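Side-chain contacts in AxyAgu115A (Amphibacillus xylanus NBRC 15112, PDB 6NPS), which probably hydrolyses glycosidic bonds as a family GH115 alpha-glucuronidase, freeing glucuronic acid side groups from xylan: residues Asn591-Gln596 and Glu674-Gly679; Val690-Pro695 and Ile742-Asp747; Ala712-Ser717 and Leu738-His743; Gly757-Lys762 and Val768-Pro773. The protein carries 3 engineered substitutions. One frame throughout, in Å; residues are numbered along the deposited sequence.

Interaction 1. Residues Asn591-Gln596 and Glu674-Gly679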
loop_
_atom_site.group_PDB
_atom_site.type_symbol
_atom_site.label_atom_id
_atom_site.label_comp_id
_atom_site.label_asym_id
_atom_site.label_seq_id
_atom_site.Cartn_x
_atom_site.Cartn_y
_atom_site.Cartn_z
ATOM N N ASN A 591 -3.015 -13.399 -1.164
ATOM C CA ASN A 591 -2.073 -13.202 -2.264
ATOM C C ASN A 591 -1.200 -11.987 -2.015
ATOM O O ASN A 591 0.036 -12.049 -2.105
ATOM C CB ASN A 591 -2.853 -13.046 -3.582
ATOM C CG ASN A 591 -2.027 -12.374 -4.686
ATOM O OD1 ASN A 591 -2.335 -11.243 -5.107
ATOM N ND2 ASN A 591 -0.961 -13.053 -5.145
ATOM N N LYS A 592 -1.837 -10.862 -1.712
ATOM C CA LYS A 592 -1.115 -9.627 -1.453
ATOM C C LYS A 592 -0.167 -9.769 -0.266
ATOM O O LYS A 592 0.950 -9.257 -0.296
ATOM C CB LYS A 592 -2.125 -8.517 -1.191
ATOM C CG LYS A 592 -1.562 -7.140 -0.897
ATOM C CD LYS A 592 -2.739 -6.142 -0.754
ATOM C CE LYS A 592 -2.299 -4.741 -0.343
ATOM N NZ LYS A 592 -2.487 -4.512 1.114
ATOM N N TYR A 593 -0.628 -10.397 0.816
ATOM C CA TYR A 593 0.186 -10.515 2.027
ATOM C C TYR A 593 1.402 -11.411 1.780
ATOM O O TYR A 593 2.521 -11.102 2.218
ATOM C CB TYR A 593 -0.686 -11.071 3.165
ATOM C CG TYR A 593 0.041 -11.347 4.470
ATOM C CD1 TYR A 593 0.117 -10.377 5.473
ATOM C CD2 TYR A 593 0.660 -12.567 4.695
ATOM C CE1 TYR A 593 0.771 -10.637 6.692
ATOM C CE2 TYR A 593 1.335 -12.836 5.902
ATOM C CZ TYR A 593 1.384 -11.857 6.891
ATOM O OH TYR A 593 2.049 -12.112 8.076
ATOM N N ALA A 594 1.194 -12.543 1.108
ATOM C CA ALA A 594 2.316 -13.426 0.796
ATOM C C ALA A 594 3.293 -12.756 -0.156
ATOM O O ALA A 594 4.521 -12.952 -0.055
ATOM C CB ALA A 594 1.795 -14.724 0.185
ATOM N N ALA A 595 2.792 -11.921 -1.055
ATOM C CA ALA A 595 3.691 -11.303 -2.031
ATOM C C ALA A 595 4.609 -10.258 -1.394
ATOM O O ALA A 595 5.768 -10.137 -1.795
ATOM C CB ALA A 595 2.900 -10.670 -3.171
ATOM N N GLN A 596 4.141 -9.547 -0.365
ATOM C CA GLN A 596 4.987 -8.606 0.378
ATOM C C GLN A 596 6.097 -9.308 1.146
ATOM O O GLN A 596 7.064 -8.655 1.578
ATOM C CB GLN A 596 4.135 -7.804 1.373
ATOM C CG GLN A 596 3.159 -6.821 0.667
ATOM C CD GLN A 596 1.958 -6.415 1.548
ATOM O OE1 GLN A 596 1.677 -7.031 2.590
ATOM N NE2 GLN A 596 1.243 -5.367 1.118
ATOM N N GLU A 674 0.959 -12.318 12.603
ATOM C CA GLU A 674 1.923 -11.741 11.674
ATOM C C GLU A 674 3.364 -12.033 12.054
ATOM O O GLU A 674 4.277 -11.496 11.418
ATOM C CB GLU A 674 1.751 -10.215 11.601
ATOM C CG GLU A 674 0.349 -9.822 11.140
ATOM C CD GLU A 674 0.119 -8.312 11.087
ATOM O OE1 GLU A 674 -0.138 -7.680 12.140
ATOM O OE2 GLU A 674 0.179 -7.766 9.969
ATOM N N LEU A 675 3.589 -12.831 13.084
ATOM C CA LEU A 675 4.945 -13.090 13.557
ATOM C C LEU A 675 5.696 -13.954 12.557
ATOM O O LEU A 675 5.242 -15.039 12.215
ATOM C CB LEU A 675 4.897 -13.791 14.915
ATOM C CG LEU A 675 4.285 -12.974 16.060
ATOM C CD1 LEU A 675 3.873 -13.920 17.169
ATOM C CD2 LEU A 675 5.283 -11.948 16.552
ATOM N N ARG A 676 6.881 -13.516 12.136
ATOM C CA ARG A 676 7.596 -14.273 11.117
ATOM C C ARG A 676 9.081 -13.972 11.194
ATOM O O ARG A 676 9.504 -12.955 11.756
ATOM C CB ARG A 676 7.044 -13.969 9.705
ATOM C CG ARG A 676 7.373 -12.536 9.180
ATOM C CD ARG A 676 6.128 -11.924 8.610
ATOM N NE ARG A 676 6.310 -10.495 8.483
ATOM C CZ ARG A 676 5.329 -9.613 8.495
ATOM N NH1 ARG A 676 4.071 -10.017 8.605
ATOM N NH2 ARG A 676 5.621 -8.330 8.353
ATOM N N SER A 677 9.877 -14.859 10.607
ATOM C CA SER A 677 11.306 -14.595 10.680
ATOM C C SER A 677 12.028 -15.440 9.638
ATOM O O SER A 677 11.655 -16.587 9.397
ATOM C CB SER A 677 11.864 -14.923 12.081
ATOM O OG SER A 677 13.298 -14.875 12.086
ATOM N N GLU A 678 13.095 -14.887 9.064
ATOM C CA GLU A 678 13.999 -15.692 8.245
ATOM C C GLU A 678 15.219 -16.203 9.000
ATOM O O GLU A 678 16.104 -16.807 8.377
ATOM C CB GLU A 678 14.443 -14.916 7.008
ATOM C CG GLU A 678 13.320 -14.794 5.984
ATOM C CD GLU A 678 13.759 -14.371 4.552
ATOM O OE1 GLU A 678 14.918 -14.613 4.138
ATOM O OE2 GLU A 678 12.904 -13.816 3.827
ATOM N N GLY A 679 15.293 -15.978 10.312
ATOM C CA GLY A 679 16.382 -16.526 11.099
ATOM C C GLY A 679 17.656 -15.718 11.087
ATOM O O GLY A 679 18.720 -16.258 11.394
#

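Interaction 2. Residues Val690-Pro695 and Ile742-Asp747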
loop_
_atom_site.group_PDB
_atom_site.type_symbol
_atom_site.label_atom_id
_atom_site.label_comp_id
_atom_site.label_asym_id
_atom_site.label_seq_id
_atom_site.Cartn_x
_atom_site.Cartn_y
_atom_site.Cartn_z
ATOM N N VAL A 690 1.639 -18.833 21.140
ATOM C CA VAL A 690 0.983 -18.706 22.435
ATOM C C VAL A 690 -0.266 -19.583 22.566
ATOM O O VAL A 690 -0.984 -19.469 23.558
ATOM C CB VAL A 690 0.664 -17.235 22.741
ATOM C CG1 VAL A 690 1.958 -16.429 22.745
ATOM C CG2 VAL A 690 -0.372 -16.669 21.751
ATOM N N ASP A 691 -0.523 -20.482 21.612
ATOM C CA ASP A 691 -1.782 -21.231 21.608
ATOM C C ASP A 691 -1.979 -22.040 22.894
ATOM O O ASP A 691 -3.120 -22.206 23.357
ATOM C CB ASP A 691 -1.838 -22.162 20.400
ATOM C CG ASP A 691 -1.630 -21.421 19.061
ATOM O OD1 ASP A 691 -0.538 -20.832 18.851
ATOM O OD2 ASP A 691 -2.551 -21.460 18.211
ATOM N N PHE A 692 -0.888 -22.577 23.483
ATOM C CA PHE A 692 -1.050 -23.460 24.646
ATOM C C PHE A 692 -1.197 -22.683 25.939
ATOM O O PHE A 692 -1.295 -23.299 27.000
ATOM C CB PHE A 692 0.130 -24.447 24.753
ATOM C CG PHE A 692 0.287 -25.303 23.524
ATOM C CD1 PHE A 692 -0.514 -26.419 23.331
ATOM C CD2 PHE A 692 1.200 -24.956 22.526
ATOM C CE1 PHE A 692 -0.385 -27.205 22.170
ATOM C CE2 PHE A 692 1.319 -25.715 21.371
ATOM C CZ PHE A 692 0.531 -26.839 21.191
ATOM N N LEU A 693 -1.248 -21.345 25.868
ATOM C CA LEU A 693 -1.609 -20.547 27.030
ATOM C C LEU A 693 -3.066 -20.749 27.442
ATOM O O LEU A 693 -3.446 -20.336 28.541
ATOM C CB LEU A 693 -1.318 -19.067 26.738
ATOM C CG LEU A 693 0.173 -18.682 26.720
ATOM C CD1 LEU A 693 0.367 -17.216 26.445
ATOM C CD2 LEU A 693 0.908 -19.064 28.040
ATOM N N GLU A 694 -3.893 -21.409 26.607
ATOM C CA GLU A 694 -5.198 -21.858 27.113
ATOM C C GLU A 694 -5.147 -23.338 27.463
ATOM O O GLU A 694 -4.776 -24.152 26.608
ATOM C CB GLU A 694 -6.279 -21.592 26.067
ATOM C CG GLU A 694 -6.212 -20.126 25.651
ATOM C CD GLU A 694 -7.311 -19.627 24.691
ATOM O OE1 GLU A 694 -7.667 -20.320 23.707
ATOM O OE2 GLU A 694 -7.778 -18.491 24.906
ATOM N N PRO A 695 -5.542 -23.707 28.687
ATOM C CA PRO A 695 -5.333 -25.084 29.172
ATOM C C PRO A 695 -6.012 -26.166 28.350
ATOM O O PRO A 695 -5.556 -27.314 28.387
ATOM C CB PRO A 695 -5.927 -25.062 30.588
ATOM C CG PRO A 695 -6.260 -23.669 30.887
ATOM C CD PRO A 695 -6.346 -22.902 29.618
ATOM N N ILE A 742 3.982 -27.196 10.103
ATOM C CA ILE A 742 4.505 -28.056 11.161
ATOM C C ILE A 742 3.525 -27.986 12.320
ATOM O O ILE A 742 3.199 -26.889 12.800
ATOM C CB ILE A 742 5.919 -27.627 11.603
ATOM C CG1 ILE A 742 6.861 -27.413 10.389
ATOM C CG2 ILE A 742 6.498 -28.628 12.667
ATOM C CD1 ILE A 742 7.101 -28.623 9.509
ATOM N N HIS A 743 3.024 -29.144 12.755
ATOM C CA HIS A 743 2.164 -29.186 13.926
ATOM C C HIS A 743 2.989 -29.353 15.188
ATOM O O HIS A 743 3.960 -30.119 15.226
ATOM C CB HIS A 743 1.131 -30.304 13.785
ATOM C CG HIS A 743 0.411 -30.225 12.484
ATOM N ND1 HIS A 743 -0.631 -29.350 12.269
ATOM C CD2 HIS A 743 0.658 -30.821 11.295
ATOM C CE1 HIS A 743 -1.027 -29.447 11.015
ATOM N NE2 HIS A 743 -0.270 -30.343 10.406
ATOM N N VAL A 744 2.580 -28.645 16.233
ATOM C CA VAL A 744 3.271 -28.656 17.514
ATOM C C VAL A 744 2.393 -29.388 18.525
ATOM O O VAL A 744 1.184 -29.149 18.579
ATOM C CB VAL A 744 3.567 -27.227 18.002
ATOM C CG1 VAL A 744 4.358 -27.275 19.291
ATOM C CG2 VAL A 744 4.375 -26.460 16.944
ATOM N N PHE A 745 3.008 -30.228 19.359
ATOM C CA PHE A 745 2.298 -31.074 20.329
ATOM C C PHE A 745 2.880 -30.858 21.715
ATOM O O PHE A 745 4.105 -30.906 21.891
ATOM C CB PHE A 745 2.385 -32.570 19.982
ATOM C CG PHE A 745 2.030 -32.872 18.564
ATOM C CD1 PHE A 745 0.731 -32.688 18.113
ATOM C CD2 PHE A 745 2.998 -33.311 17.664
ATOM C CE1 PHE A 745 0.390 -32.950 16.797
ATOM C CE2 PHE A 745 2.655 -33.578 16.337
ATOM C CZ PHE A 745 1.352 -33.385 15.908
ATOM N N VAL A 746 2.001 -30.651 22.697
ATOM C CA VAL A 746 2.395 -30.540 24.098
ATOM C C VAL A 746 1.813 -31.724 24.862
ATOM O O VAL A 746 0.594 -31.935 24.861
ATOM C CB VAL A 746 1.920 -29.208 24.700
ATOM C CG1 VAL A 746 2.094 -29.211 26.211
ATOM C CG2 VAL A 746 2.717 -28.055 24.088
ATOM N N ASP A 747 2.672 -32.484 25.526
ATOM C CA ASP A 747 2.194 -33.555 26.394
ATOM C C ASP A 747 1.857 -32.952 27.746
ATOM O O ASP A 747 2.742 -32.669 28.548
ATOM C CB ASP A 747 3.240 -34.648 26.529
ATOM C CG ASP A 747 2.719 -35.849 27.313
ATOM O OD1 ASP A 747 1.494 -35.894 27.615
ATOM O OD2 ASP A 747 3.539 -36.747 27.604
#

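Interaction 3. Residues Ala712-Ser717 and Leu738-His743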
loop_
_atom_site.group_PDB
_atom_site.type_symbol
_atom_site.label_atom_id
_atom_site.label_comp_id
_atom_site.label_asym_id
_atom_site.label_seq_id
_atom_site.Cartn_x
_atom_site.Cartn_y
_atom_site.Cartn_z
ATOM N N ALA A 712 15.838 -25.932 -0.317
ATOM C CA ALA A 712 16.196 -25.384 0.987
ATOM C C ALA A 712 15.790 -26.393 2.049
ATOM O O ALA A 712 14.601 -26.681 2.180
ATOM C CB ALA A 712 15.468 -24.059 1.227
ATOM N N GLU A 713 16.755 -26.929 2.786
ATOM C CA GLU A 713 16.470 -27.898 3.845
ATOM C C GLU A 713 16.268 -27.209 5.187
ATOM O O GLU A 713 16.951 -26.236 5.509
ATOM C CB GLU A 713 17.619 -28.909 3.982
ATOM C CG GLU A 713 17.871 -29.756 2.755
ATOM C CD GLU A 713 18.868 -30.887 3.019
ATOM O OE1 GLU A 713 18.760 -31.547 4.079
ATOM O OE2 GLU A 713 19.761 -31.109 2.166
ATOM N N TYR A 714 15.334 -27.721 5.980
ATOM C CA TYR A 714 15.160 -27.243 7.340
ATOM C C TYR A 714 15.367 -28.401 8.320
ATOM O O TYR A 714 15.208 -29.572 7.956
ATOM C CB TYR A 714 13.746 -26.598 7.525
ATOM C CG TYR A 714 12.582 -27.464 7.101
ATOM C CD1 TYR A 714 11.999 -28.357 7.991
ATOM C CD2 TYR A 714 12.071 -27.399 5.803
ATOM C CE1 TYR A 714 10.923 -29.162 7.614
ATOM C CE2 TYR A 714 10.998 -28.190 5.415
ATOM C CZ TYR A 714 10.436 -29.074 6.326
ATOM O OH TYR A 714 9.389 -29.871 5.951
ATOM N N HIS A 715 15.716 -28.072 9.567
ATOM C CA HIS A 715 15.860 -29.060 10.643
ATOM C C HIS A 715 15.212 -28.507 11.908
ATOM O O HIS A 715 15.512 -27.385 12.341
ATOM C CB HIS A 715 17.346 -29.405 10.890
ATOM C CG HIS A 715 18.143 -29.558 9.624
ATOM N ND1 HIS A 715 18.063 -30.678 8.817
ATOM C CD2 HIS A 715 19.003 -28.710 9.003
ATOM C CE1 HIS A 715 18.852 -30.521 7.767
ATOM N NE2 HIS A 715 19.433 -29.335 7.854
ATOM N N ILE A 716 14.309 -29.276 12.496
ATOM C CA ILE A 716 13.512 -28.846 13.635
ATOM C C ILE A 716 13.848 -29.696 14.859
ATOM O O ILE A 716 13.853 -30.929 14.784
ATOM C CB ILE A 716 12.016 -28.942 13.289
ATOM C CG1 ILE A 716 11.714 -28.008 12.118
ATOM C CG2 ILE A 716 11.155 -28.594 14.489
ATOM C CD1 ILE A 716 10.547 -28.467 11.246
ATOM N N SER A 717 14.105 -29.051 15.991
ATOM C CA SER A 717 14.275 -29.793 17.231
ATOM C C SER A 717 13.675 -28.998 18.375
ATOM O O SER A 717 13.446 -27.783 18.262
ATOM C CB SER A 717 15.754 -30.097 17.516
ATOM O OG SER A 717 16.452 -28.883 17.698
ATOM N N LEU A 738 6.290 -25.722 -1.953
ATOM C CA LEU A 738 6.507 -24.315 -1.644
ATOM C C LEU A 738 6.439 -24.006 -0.155
ATOM O O LEU A 738 7.047 -23.028 0.293
ATOM C CB LEU A 738 5.461 -23.448 -2.354
ATOM C CG LEU A 738 5.236 -23.665 -3.851
ATOM C CD1 LEU A 738 4.406 -22.489 -4.487
ATOM C CD2 LEU A 738 6.585 -23.783 -4.502
ATOM N N SER A 739 5.676 -24.782 0.616
ATOM C CA SER A 739 5.562 -24.530 2.041
ATOM C C SER A 739 5.276 -25.844 2.743
ATOM O O SER A 739 4.920 -26.839 2.113
ATOM C CB SER A 739 4.475 -23.479 2.365
ATOM O OG SER A 739 3.196 -23.854 1.911
ATOM N N GLU A 740 5.477 -25.840 4.056
ATOM C CA GLU A 740 5.164 -26.980 4.907
ATOM C C GLU A 740 4.589 -26.463 6.222
ATOM O O GLU A 740 5.116 -25.509 6.804
ATOM C CB GLU A 740 6.421 -27.818 5.142
ATOM C CG GLU A 740 6.241 -28.982 6.111
ATOM C CD GLU A 740 5.582 -30.198 5.475
ATOM O OE1 GLU A 740 5.222 -30.120 4.285
ATOM O OE2 GLU A 740 5.425 -31.232 6.167
ATOM N N THR A 741 3.492 -27.054 6.682
ATOM C CA THR A 741 2.910 -26.700 7.970
ATOM C C THR A 741 3.380 -27.694 9.027
ATOM O O THR A 741 3.231 -28.906 8.848
ATOM C CB THR A 741 1.390 -26.689 7.875
ATOM O OG1 THR A 741 0.978 -25.633 6.999
ATOM C CG2 THR A 741 0.761 -26.501 9.261
ATOM N N ILE A 742 3.982 -27.196 10.103
ATOM C CA ILE A 742 4.505 -28.056 11.161
ATOM C C ILE A 742 3.525 -27.986 12.320
ATOM O O ILE A 742 3.199 -26.889 12.800
ATOM C CB ILE A 742 5.919 -27.627 11.603
ATOM C CG1 ILE A 742 6.861 -27.413 10.389
ATOM C CG2 ILE A 742 6.498 -28.628 12.667
ATOM C CD1 ILE A 742 7.101 -28.623 9.509
ATOM N N HIS A 743 3.024 -29.144 12.755
ATOM C CA HIS A 743 2.164 -29.186 13.926
ATOM C C HIS A 743 2.989 -29.353 15.188
ATOM O O HIS A 743 3.960 -30.119 15.226
ATOM C CB HIS A 743 1.131 -30.304 13.785
ATOM C CG HIS A 743 0.411 -30.225 12.484
ATOM N ND1 HIS A 743 -0.631 -29.350 12.269
ATOM C CD2 HIS A 743 0.658 -30.821 11.295
ATOM C CE1 HIS A 743 -1.027 -29.447 11.015
ATOM N NE2 HIS A 743 -0.270 -30.343 10.406
#

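Interaction 4. Residues Gly757-Lys762 and Val768-Pro773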
loop_
_atom_site.group_PDB
_atom_site.type_symbol
_atom_site.label_atom_id
_atom_site.label_comp_id
_atom_site.label_asym_id
_atom_site.label_seq_id
_atom_site.Cartn_x
_atom_site.Cartn_y
_atom_site.Cartn_z
ATOM N N GLY A 757 8.806 -24.084 26.697
ATOM C CA GLY A 757 9.747 -24.827 25.890
ATOM C C GLY A 757 10.172 -24.005 24.676
ATOM O O GLY A 757 9.604 -22.938 24.378
ATOM N N ARG A 758 11.167 -24.514 23.963
ATOM C CA ARG A 758 11.615 -23.811 22.766
ATOM C C ARG A 758 11.803 -24.784 21.616
ATOM O O ARG A 758 12.359 -25.878 21.790
ATOM C CB ARG A 758 12.925 -23.047 23.018
ATOM C CG ARG A 758 12.772 -21.889 23.991
ATOM C CD ARG A 758 14.123 -21.388 24.499
ATOM N NE ARG A 758 14.359 -20.018 24.070
ATOM C CZ ARG A 758 13.873 -18.941 24.684
ATOM N NH1 ARG A 758 13.132 -19.064 25.783
ATOM N NH2 ARG A 758 14.138 -17.731 24.192
ATOM N N ILE A 759 11.330 -24.373 20.446
ATOM C CA ILE A 759 11.530 -25.091 19.197
ATOM C C ILE A 759 12.605 -24.355 18.405
ATOM O O ILE A 759 12.550 -23.124 18.262
ATOM C CB ILE A 759 10.215 -25.163 18.390
ATOM C CG1 ILE A 759 9.086 -25.804 19.210
ATOM C CG2 ILE A 759 10.441 -25.843 17.013
ATOM C CD1 ILE A 759 7.709 -25.493 18.630
ATOM N N THR A 760 13.569 -25.089 17.870
ATOM C CA THR A 760 14.603 -24.496 17.038
ATOM C C THR A 760 14.417 -24.942 15.589
ATOM O O THR A 760 14.328 -26.141 15.312
ATOM C CB THR A 760 15.982 -24.876 17.549
ATOM O OG1 THR A 760 16.236 -24.151 18.761
ATOM C CG2 THR A 760 17.050 -24.522 16.491
ATOM N N VAL A 761 14.331 -23.980 14.671
ATOM C CA VAL A 761 14.169 -24.265 13.244
ATOM C C VAL A 761 15.416 -23.754 12.534
ATOM O O VAL A 761 15.616 -22.534 12.426
ATOM C CB VAL A 761 12.932 -23.600 12.643
ATOM C CG1 VAL A 761 12.814 -24.006 11.169
ATOM C CG2 VAL A 761 11.686 -23.985 13.428
ATOM N N LYS A 762 16.216 -24.667 11.997
ATOM C CA LYS A 762 17.422 -24.293 11.279
ATOM C C LYS A 762 17.149 -24.326 9.784
ATOM O O LYS A 762 16.547 -25.281 9.270
ATOM C CB LYS A 762 18.601 -25.188 11.665
ATOM C CG LYS A 762 19.167 -24.730 12.993
ATOM C CD LYS A 762 20.551 -25.274 13.304
ATOM C CE LYS A 762 20.697 -26.716 12.868
ATOM N NZ LYS A 762 20.469 -27.691 13.979
ATOM N N VAL A 768 15.623 -19.922 13.542
ATOM C CA VAL A 768 14.477 -19.278 14.189
ATOM C C VAL A 768 14.173 -20.057 15.463
ATOM O O VAL A 768 14.075 -21.291 15.432
ATOM C CB VAL A 768 13.252 -19.222 13.260
ATOM C CG1 VAL A 768 12.011 -18.646 14.006
ATOM C CG2 VAL A 768 13.565 -18.330 12.006
ATOM N N THR A 769 14.037 -19.355 16.584
ATOM C CA THR A 769 13.591 -19.990 17.817
ATOM C C THR A 769 12.121 -19.658 18.040
ATOM O O THR A 769 11.713 -18.497 17.910
ATOM C CB THR A 769 14.479 -19.507 18.954
ATOM O OG1 THR A 769 15.827 -19.791 18.574
ATOM C CG2 THR A 769 14.175 -20.193 20.254
ATOM N N ILE A 770 11.308 -20.678 18.281
ATOM C CA ILE A 770 9.892 -20.487 18.573
ATOM C C ILE A 770 9.684 -20.770 20.053
ATOM O O ILE A 770 10.007 -21.873 20.537
ATOM C CB ILE A 770 9.019 -21.388 17.692
ATOM C CG1 ILE A 770 9.238 -21.039 16.227
ATOM C CG2 ILE A 770 7.538 -21.299 18.094
ATOM C CD1 ILE A 770 8.348 -21.813 15.301
ATOM N N VAL A 771 9.222 -19.764 20.801
ATOM C CA VAL A 771 9.055 -19.927 22.243
ATOM C C VAL A 771 7.633 -20.379 22.513
ATOM O O VAL A 771 6.679 -19.768 22.022
ATOM C CB VAL A 771 9.373 -18.639 23.008
ATOM C CG1 VAL A 771 9.178 -18.896 24.536
ATOM C CG2 VAL A 771 10.826 -18.219 22.714
ATOM N N VAL A 772 7.490 -21.455 23.289
ATOM C CA VAL A 772 6.185 -22.076 23.485
ATOM C C VAL A 772 5.870 -22.075 24.977
ATOM O O VAL A 772 6.206 -23.029 25.688
ATOM C CB VAL A 772 6.149 -23.491 22.887
ATOM C CG1 VAL A 772 4.722 -24.121 22.990
ATOM C CG2 VAL A 772 6.628 -23.459 21.418
ATOM N N PRO A 773 5.213 -21.039 25.491
ATOM C CA PRO A 773 4.767 -21.063 26.887
ATOM C C PRO A 773 3.443 -21.810 27.010
ATOM O O PRO A 773 2.598 -21.784 26.117
ATOM C CB PRO A 773 4.613 -19.573 27.222
ATOM C CG PRO A 773 4.162 -18.967 25.896
ATOM C CD PRO A 773 4.853 -19.774 24.797
HETATM O O HOH W 1 17.157 -21.680 19.540
#

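Interaction 1. Residues Asn591-Gln596 and Glu674-Gly679
A first torsion near 180° (chi1 176°) swings the Tyr-593 ring out from the helix to Arg-676, whose CG sits between backbone N and carbonyl carbon and whose chain then bends at chi2 to bring the guanidinium back to the phenol. The contact joins the last turns of the long helix 564-596 to the short edge strand 676-677 of a beta sandwich, at the protein surface. Tyrosine suits this place because it spans the distance between two backbones that stay well apart and still ends in a polar group. Arg-676 NH1 donates to Tyr-593 OH at 3.0 Å, but the N-H...O angle of 130° makes the bond weak. The hydroxyl lies at the edge of the guanidinium, near its plane, while the ring and guanidinium planes are turned 73° apart, so this is no stack. Glu-674 adds a second flank: its CA comes to 3.6 Å from Tyr-593 OH and its CB to 4.0 Å from the same oxygen, while the extended chain carries OE2 to the edge of the ring, near the ring plane. Val-533 also touches Tyr-593, and Leu-597 meets Arg-676. Just beyond the strand, Glu-678 is held too: its OE1 forms a salt bridge with Arg-665, and the backbone N of Glu-678 bonds to Glu-649 of the second subunit. Past Arg-676 the chain closes an ST turn, in which Gly-679 N donates to Ser-677 OG at 2.9 Å.

Interaction 2. Residues Val690-Pro695 and Ile742-Asp747
The ring of Phe-692 carries Val-746 CG2 over the middle of one face, and the carbonyl oxygen of Val-744 lies at its edge, in the ring plane. Val-746 CG2 stands 3.5 Å from the centroid of the Phe-692 ring and only 4° off the normal, a CH-pi contact of nearly ideal form; all six ring carbons are almost equally far from that one methyl. At the edge, Val-744 O approaches Phe-692 CZ at 3.5 Å, where the weakly positive rim hydrogens can meet a carbonyl oxygen. Val-744 CG1 adds an apolar touch at 4.0 Å from Phe-692 CE2. A branched valine serves well here: at Val-746, CG2 lies beside the backbone N and covers the ring, with CB close behind it over the CD1-CE1 side. The phenylalanine is delivered by a short 3-10 turn, closed by Leu-693 N on Val-690 O at 3.0 Å. This turn sits in the loop between strands 686-688 and 700-706 and drives the ring between the two sheets of a beta sandwich, so that one side chain bridges strand 739-746 and strand 766-775. On the latter, Val-772 CG1 is 3.6 Å from Phe-692 CD2, and Ala-700 also touches the Phe-692 side chain. Cutting Phe-692 back to an alanine is likely to open a gap between the sheets and leave Val-746 CG2 without the ring face it rests on. The backbone of the turn is tied down separately, since Phe-692 O accepts from Arg-748 NH2.

Interaction 3. Residues Ala712-Ser717 and Leu738-His743
This is a face-to-face contact across the core of a beta sandwich: strands 712-717 and 739-743 belong to opposing sheets and meet through side chains alone. Their axes run 10.8 Å apart and nearly parallel, at 7°, a spacing that long or branched apolar residues can fill. Ile-716 and Ile-742 reach toward each other tip to tip, the two CD1 methyls 3.9 Å apart. Beside them the longer Tyr-714 crosses Glu-740 at about a right angle, and Tyr-714 OH rests on the aliphatic part of that chain, 3.3 Å from Glu-740 CG. The bend at chi2 of Glu-740 (80°) leaves the carboxylate farther off, with Glu-740 OE2 4.2 Å from Tyr-714 OH, and OE1 forms a salt bridge with Lys-737. Glutamate therefore offers methylene to the phenol and charge to the lysine. Tyr-714 CE1 also grazes Ile-742 CD1 at 4.3 Å, which joins the two pairs into one row. Around this row, Ile-704 of strand 700-706 packs on Tyr-714, Leu-732 of strand 729-732 touches both Tyr-714 and Glu-740, and Cys-725 of strand 723-725 lies against both isoleucines.

Interaction 4. Residues Gly757-Lys762 and Val768-Pro773
From Gly-757 opposite Val-772 to Val-761 opposite Val-768, the two strands run antiparallel at 159°, and three hydrogen-bonded pairs supply six N-H...O bonds, the shortest being Ile-770 N to Ile-759 O at 2.7 Å. On the face that bears Ile-759, Val-761, Val-768, Ile-770 and Val-772, the side chains meet one another through apolar carbons. Ile-759 CD1 crosses to Val-772 CG2 at 3.6 Å, and Ile-759 CB faces Ile-770 CB at 4.0 Å. These beta-branched residues suit extended strands. The strands form the hairpin 754-763/766-775 of a sandwich sheet, and this face turns to the opposing sheet, where Val-668 meets Val-761, Val-768 and Ile-770. The other face is more polar. Arg-758 lies alongside Val-771, pointing the same way, and its bend at chi3 (116°) lays one guanidinium face over Val-771 CG2, which is 3.7 Å from Arg-758 NH2 and set toward the rim of the group. Nearer the backbone, Arg-758 NE passes Thr-769 CG2 at 3.8 Å, and Arg-758 NH1 has a long, weak ion pair with Glu-756. With a serine in place of Arg-758, Val-771 CG2 would probably lose this flat cover, and Glu-756 that distant partner. Further along, Thr-760 OG1 and Thr-769 OG1 stand 4.4 Å apart, too far to bond directly, and one water bridges them, its distance of 2.5 Å to Thr-769 OG1 being unusually short.

Interactions 2, 3 and 4 are buried in one beta sandwich, whereas interaction 1 is a surface contact that ties this sandwich to the long helix 564-596. Strand 739-746 serves both interaction 2 and interaction 3, which share Ile-742 and His-743 and use it against a loop and against the opposing sheet. Interaction 4 lies within a single sheet and alone depends on backbone bonding; its strand 754-763 pairs with the 712-718 strand of interaction 3, and its Ile-759 packs on Val-744 of interaction 2. Chemistry follows place: methyl and ring contacts between the sheets, a weak arginine-phenol bond at the surface, and polar groups on the outward side of the hairpin.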